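Local coordinates for protein CAS6A (Thermus thermophilus, PDB 4C97) that belongs to the Cas6 family of CRISPR antiviral defence and probably acts as an endoribonuclease that cuts precursor CRISPR transcripts into guide RNAs, at residues A[9-14]-A[100-105]; A[136-141]-A[191-196]. The protein carries 1 engineered substitution. All blocks are in the same frame, centred on the assembly; numbering follows the deposited sequence.

Overall arrangement
Starting from the N terminus, strand 6-15 runs up the middle of the first antiparallel sheet, and contact 1 closes when the chain returns, 86 residues later, with the excursion at 100-105 that interrupts strand 91-109. Contact 1 therefore spans the first ferredoxin-like unit and its two helices. Only after it has closed does the chain reach hairpin 129-134/137-139, where contact 2 opens; this closes 50 residues on, past helices 144-158 and 165-174, joining the hairpin to edge strand 194-197 of the second sheet. The two loops follow in series, neither nesting nor crossing. The centres of contact 1 and contact 2 are about 28 Å apart, on opposite sides of the chain's centre.

Contact 1: residues A[9-14]-A[100-105]; sequences ALVLVL and EGHPWA. With SO4 (sulfate ion), chain D.
Val11 meets His102 by laying CG1 over the middle of the imidazole, a CH-pi contact with CG1 3.8 Å from the ring centroid and only 4° off its normal. Pro103 CD sits over the opposite face, nearer the rim, sandwiching the ring between aliphatic carbons.

Apolar packing continues through the other branch of Val11. With CG1 anti to the backbone N (chi1 171°), CG2 is swung against the turn, 3.7 Å from Ala105 CB and 4.1 Å from Trp104 CB. A weaker polar touch joins the backbones, where Ala105 CA approaches Ala9 O at 3.3 Å.

The hydrogen bonds hold 100-105 itself. Trp104 N donates to His102 ND1 over 3.1 Å, nearly straight at 166°, bracing the ring within the type I turn 102-105. Strand pairing with 6-15, at Leu98 and at Gly106, brackets this excursion.

The apolar contacts seat the turn, from which the indole reaches the anion: Trp104 NE1 donates to sulfate O1 over 2.7 Å through a bent bond, while Arg125 and Arg237 also hold the ion. The sulfate, probably from the crystallisation liquor, marks a positively charged spot that might suit an RNA phosphate.

Contact 2: residues A[136-141]-A[191-196]; sequences GVHYPV and VDTAGF
His138 reaches Thr193 through the edge of its ring. With CG anti to the carbonyl carbon, the first torsion brings the ring over to the second segment, and the twist about CB-CG (chi2 139°) presents the ND1 edge. ND1 donates to Thr193 OG1 over 2.8 Å at 158°, the oxygen lying close to the ring plane. The threonine is gripped from its own side as well: its OG1 passes a hydrogen to Val191 O, 2.9 Å away, approaching from well above the plane of that carbonyl. The buried hydroxyl thus both accepts and donates, and this fixes its rotation. The methyl arm adds an apolar touch, Thr193 CG2 packing 3.5 Å from His138 CB. Phe131 meets the imidazole with its plane inclined by about 60°.

The backbone at this level is bridged by solvent. His138 CA and Thr193 CA stand 5.8 Å apart here, and one water donates both to His138 O and to Asp192 O, 3.1 Å from each oxygen.

At Tyr139 the side chain points the other way, while the backbone pairs with Phe132, so 137-139 forms a beta hairpin with 129-134. That hairpin rests on the second ferredoxin-like unit of this Cas6 protein, beside 194-197, the outer strand paired with 176-186.

Pro140 brings the two backbones closer, its CA 4.7 Å from the CA of Gly195. Pro140 CB abuts the Ala194 carbonyl oxygen at 3.4 Å. One residue further along 191-196, Pro140 O lies 3.3 Å from Phe196 CB, while the phenyl ring itself leads off away from the proline.

Contact 1: residues A[9-14]-A[100-105]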
loop_
_atom_site.group_PDB
_atom_site.type_symbol
_atom_site.label_atom_id
_atom_site.label_comp_id
_atom_site.label_asym_id
_atom_site.label_seq_id
_atom_site.Cartn_x
_atom_site.Cartn_y
_atom_site.Cartn_z
ATOM N N ALA A 9 4.620 0.809 8.280
ATOM C CA ALA A 9 3.745 1.900 7.865
ATOM C C ALA A 9 3.514 2.730 9.099
ATOM O O ALA A 9 2.891 2.283 10.074
ATOM C CB ALA A 9 2.425 1.361 7.327
ATOM N N LEU A 10 4.055 3.947 9.064
ATOM C CA LEU A 10 3.871 4.877 10.151
ATOM C C LEU A 10 2.806 5.895 9.799
ATOM O O LEU A 10 2.790 6.437 8.679
ATOM C CB LEU A 10 5.181 5.595 10.438
ATOM C CG LEU A 10 6.231 4.795 11.204
ATOM C CD1 LEU A 10 6.744 3.618 10.411
ATOM C CD2 LEU A 10 7.389 5.724 11.569
ATOM N N VAL A 11 1.932 6.164 10.761
ATOM C CA VAL A 11 0.841 7.108 10.574
ATOM C C VAL A 11 1.111 8.424 11.293
ATOM O O VAL A 11 1.439 8.435 12.483
ATOM C CB VAL A 11 -0.493 6.535 11.054
ATOM C CG1 VAL A 11 -1.581 7.610 11.058
ATOM C CG2 VAL A 11 -0.941 5.362 10.143
ATOM N N LEU A 12 0.975 9.526 10.562
ATOM C CA LEU A 12 1.061 10.869 11.148
ATOM C C LEU A 12 -0.350 11.364 11.397
ATOM O O LEU A 12 -1.110 11.629 10.440
ATOM C CB LEU A 12 1.766 11.852 10.202
ATOM C CG LEU A 12 3.281 11.750 10.034
ATOM C CD1 LEU A 12 3.748 10.328 9.790
ATOM C CD2 LEU A 12 3.737 12.665 8.899
ATOM N N VAL A 13 -0.683 11.487 12.680
ATOM C CA VAL A 13 -1.972 12.000 13.108
ATOM C C VAL A 13 -1.876 13.518 13.044
ATOM O O VAL A 13 -0.979 14.111 13.632
ATOM C CB VAL A 13 -2.333 11.535 14.528
ATOM C CG1 VAL A 13 -3.656 12.135 14.980
ATOM C CG2 VAL A 13 -2.390 10.027 14.583
ATOM N N LEU A 14 -2.796 14.140 12.314
ATOM C CA LEU A 14 -2.634 15.542 11.938
ATOM C C LEU A 14 -3.689 16.427 12.563
ATOM O O LEU A 14 -4.862 16.078 12.588
ATOM C CB LEU A 14 -2.716 15.680 10.411
ATOM C CG LEU A 14 -1.705 14.858 9.616
ATOM C CD1 LEU A 14 -2.052 14.922 8.126
ATOM C CD2 LEU A 14 -0.270 15.293 9.875
ATOM N N GLU A 100 1.639 1.704 15.711
ATOM C CA GLU A 100 0.602 0.802 16.186
ATOM C C GLU A 100 -0.491 1.703 16.726
ATOM O O GLU A 100 -0.283 2.905 16.910
ATOM C CB GLU A 100 1.139 -0.113 17.299
ATOM C CG GLU A 100 1.594 0.623 18.555
ATOM C CD GLU A 100 2.191 -0.308 19.611
ATOM O OE1 GLU A 100 1.610 -1.384 19.868
ATOM O OE2 GLU A 100 3.243 0.040 20.180
ATOM N N GLY A 101 -1.657 1.139 16.988
ATOM C CA GLY A 101 -2.733 1.907 17.581
ATOM C C GLY A 101 -3.440 2.814 16.597
ATOM O O GLY A 101 -4.081 3.777 16.991
ATOM N N HIS A 102 -3.314 2.514 15.307
ATOM C CA HIS A 102 -4.117 3.164 14.281
ATOM C C HIS A 102 -4.353 2.079 13.236
ATOM O O HIS A 102 -3.470 1.266 13.000
ATOM C CB HIS A 102 -3.370 4.351 13.673
ATOM C CG HIS A 102 -4.187 5.151 12.697
ATOM N ND1 HIS A 102 -4.377 4.753 11.399
ATOM C CD2 HIS A 102 -4.840 6.325 12.845
ATOM C CE1 HIS A 102 -5.144 5.650 10.779
ATOM N NE2 HIS A 102 -5.425 6.608 11.633
ATOM N N PRO A 103 -5.544 2.045 12.624
ATOM C CA PRO A 103 -5.833 0.964 11.672
ATOM C C PRO A 103 -4.839 0.832 10.521
ATOM O O PRO A 103 -4.640 -0.254 10.001
ATOM C CB PRO A 103 -7.223 1.322 11.148
ATOM C CG PRO A 103 -7.849 2.082 12.255
ATOM C CD PRO A 103 -6.731 2.876 12.884
ATOM N N TRP A 104 -4.216 1.937 10.133
ATOM C CA TRP A 104 -3.300 1.961 9.007
ATOM C C TRP A 104 -1.826 2.036 9.395
ATOM O O TRP A 104 -0.983 2.235 8.538
ATOM C CB TRP A 104 -3.696 3.092 8.054
ATOM C CG TRP A 104 -4.974 2.749 7.334
ATOM C CD1 TRP A 104 -6.234 3.164 7.647
ATOM C CD2 TRP A 104 -5.098 1.886 6.203
ATOM N NE1 TRP A 104 -7.141 2.617 6.767
ATOM C CE2 TRP A 104 -6.470 1.841 5.861
ATOM C CE3 TRP A 104 -4.202 1.155 5.435
ATOM C CZ2 TRP A 104 -6.953 1.076 4.796
ATOM C CZ3 TRP A 104 -4.688 0.397 4.370
ATOM C CH2 TRP A 104 -6.042 0.384 4.057
ATOM N N ALA A 105 -1.534 1.843 10.683
ATOM C CA ALA A 105 -0.164 1.797 11.178
ATOM C C ALA A 105 0.238 0.343 11.436
ATOM O O ALA A 105 -0.566 -0.449 11.899
ATOM C CB ALA A 105 -0.057 2.574 12.462
HETATM S S SO4 D . -10.297 4.661 5.294
HETATM O O1 SO4 D . -9.349 3.586 5.551
HETATM O O2 SO4 D . -11.247 4.189 4.285
HETATM O O3 SO4 D . -11.014 4.980 6.522
HETATM O O4 SO4 D . -9.682 5.883 4.791
#

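Contact 2: residues A[136-141]-A[191-196]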
loop_
_atom_site.group_PDB
_atom_site.type_symbol
_atom_site.label_atom_id
_atom_site.label_comp_id
_atom_site.label_asym_id
_atom_site.label_seq_id
_atom_site.Cartn_x
_atom_site.Cartn_y
_atom_site.Cartn_z
ATOM N N GLY A 136 0.247 3.048 -22.076
ATOM C CA GLY A 136 0.227 4.488 -21.947
ATOM C C GLY A 136 -1.106 5.058 -21.527
ATOM O O GLY A 136 -1.327 6.263 -21.656
ATOM N N VAL A 137 -1.997 4.208 -21.022
ATOM C CA VAL A 137 -3.198 4.714 -20.385
ATOM C C VAL A 137 -3.348 4.054 -19.021
ATOM O O VAL A 137 -2.823 2.967 -18.764
ATOM C CB VAL A 137 -4.481 4.546 -21.244
ATOM C CG1 VAL A 137 -4.225 4.976 -22.692
ATOM C CG2 VAL A 137 -5.034 3.131 -21.173
ATOM N N HIS A 138 -4.047 4.746 -18.146
ATOM C CA HIS A 138 -4.367 4.194 -16.843
ATOM C C HIS A 138 -5.667 3.410 -16.937
ATOM O O HIS A 138 -6.594 3.819 -17.614
ATOM C CB HIS A 138 -4.472 5.314 -15.829
ATOM C CG HIS A 138 -3.143 5.896 -15.456
ATOM N ND1 HIS A 138 -2.939 7.244 -15.294
ATOM C CD2 HIS A 138 -1.959 5.291 -15.196
ATOM C CE1 HIS A 138 -1.671 7.453 -14.968
ATOM N NE2 HIS A 138 -1.066 6.288 -14.886
ATOM N N TYR A 139 -5.708 2.277 -16.235
ATOM C CA TYR A 139 -6.820 1.314 -16.321
ATOM C C TYR A 139 -7.249 0.995 -14.899
ATOM O O TYR A 139 -6.403 0.620 -14.062
ATOM C CB TYR A 139 -6.330 0.052 -17.017
ATOM C CG TYR A 139 -7.321 -1.089 -17.166
ATOM C CD1 TYR A 139 -8.323 -1.045 -18.100
ATOM C CD2 TYR A 139 -7.185 -2.247 -16.422
ATOM C CE1 TYR A 139 -9.187 -2.106 -18.264
ATOM C CE2 TYR A 139 -8.038 -3.332 -16.606
ATOM C CZ TYR A 139 -9.046 -3.244 -17.510
ATOM O OH TYR A 139 -9.898 -4.328 -17.677
ATOM N N PRO A 140 -8.550 1.138 -14.603
ATOM C CA PRO A 140 -8.994 1.131 -13.217
ATOM C C PRO A 140 -9.624 -0.177 -12.769
ATOM O O PRO A 140 -10.138 -0.202 -11.664
ATOM C CB PRO A 140 -10.068 2.225 -13.230
ATOM C CG PRO A 140 -10.756 1.962 -14.530
ATOM C CD PRO A 140 -9.594 1.720 -15.483
ATOM N N VAL A 141 -9.580 -1.235 -13.577
ATOM C CA VAL A 141 -10.254 -2.484 -13.186
ATOM C C VAL A 141 -9.298 -3.405 -12.420
ATOM O O VAL A 141 -8.243 -3.744 -12.913
ATOM C CB VAL A 141 -10.801 -3.236 -14.401
ATOM C CG1 VAL A 141 -11.579 -4.502 -13.971
ATOM C CG2 VAL A 141 -11.670 -2.326 -15.213
ATOM N N VAL A 191 -4.314 12.863 -15.506
ATOM C CA VAL A 191 -5.092 13.165 -16.688
ATOM C C VAL A 191 -5.912 11.941 -17.076
ATOM O O VAL A 191 -5.360 10.859 -17.256
ATOM C CB VAL A 191 -4.178 13.525 -17.895
ATOM C CG1 VAL A 191 -5.010 13.931 -19.109
ATOM C CG2 VAL A 191 -3.177 14.643 -17.529
ATOM N N ASP A 192 -7.218 12.138 -17.209
ATOM C CA ASP A 192 -8.136 11.122 -17.713
ATOM C C ASP A 192 -7.954 9.796 -17.007
ATOM O O ASP A 192 -7.851 8.767 -17.657
ATOM C CB ASP A 192 -7.949 10.883 -19.226
ATOM C CG ASP A 192 -8.215 12.121 -20.066
ATOM O OD1 ASP A 192 -9.098 12.924 -19.691
ATOM O OD2 ASP A 192 -7.552 12.282 -21.119
ATOM N N THR A 193 -7.880 9.827 -15.681
ATOM C CA THR A 193 -7.631 8.633 -14.899
ATOM C C THR A 193 -8.625 8.520 -13.765
ATOM O O THR A 193 -8.847 9.475 -13.036
ATOM C CB THR A 193 -6.215 8.669 -14.308
ATOM O OG1 THR A 193 -5.263 8.721 -15.373
ATOM C CG2 THR A 193 -5.929 7.446 -13.432
ATOM N N ALA A 194 -9.239 7.344 -13.642
ATOM C CA ALA A 194 -10.003 7.006 -12.451
ATOM C C ALA A 194 -9.372 5.788 -11.802
ATOM O O ALA A 194 -8.534 5.108 -12.409
ATOM C CB ALA A 194 -11.457 6.733 -12.786
ATOM N N GLY A 195 -9.725 5.551 -10.543
ATOM C CA GLY A 195 -9.275 4.370 -9.845
ATOM C C GLY A 195 -10.385 3.709 -9.062
ATOM O O GLY A 195 -11.310 4.361 -8.585
ATOM N N PHE A 196 -10.296 2.386 -8.952
ATOM C CA PHE A 196 -11.279 1.602 -8.213
ATOM C C PHE A 196 -11.144 1.753 -6.706
ATOM O O PHE A 196 -10.035 1.751 -6.171
ATOM C CB PHE A 196 -11.110 0.128 -8.550
ATOM C CG PHE A 196 -12.158 -0.762 -7.927
ATOM C CD1 PHE A 196 -13.390 -0.901 -8.525
ATOM C CD2 PHE A 196 -11.899 -1.476 -6.764
ATOM C CE1 PHE A 196 -14.349 -1.714 -7.962
ATOM C CE2 PHE A 196 -12.863 -2.295 -6.208
ATOM C CZ PHE A 196 -14.068 -2.421 -6.799
HETATM O O HOH W 1 -8.376 6.033 -18.923
#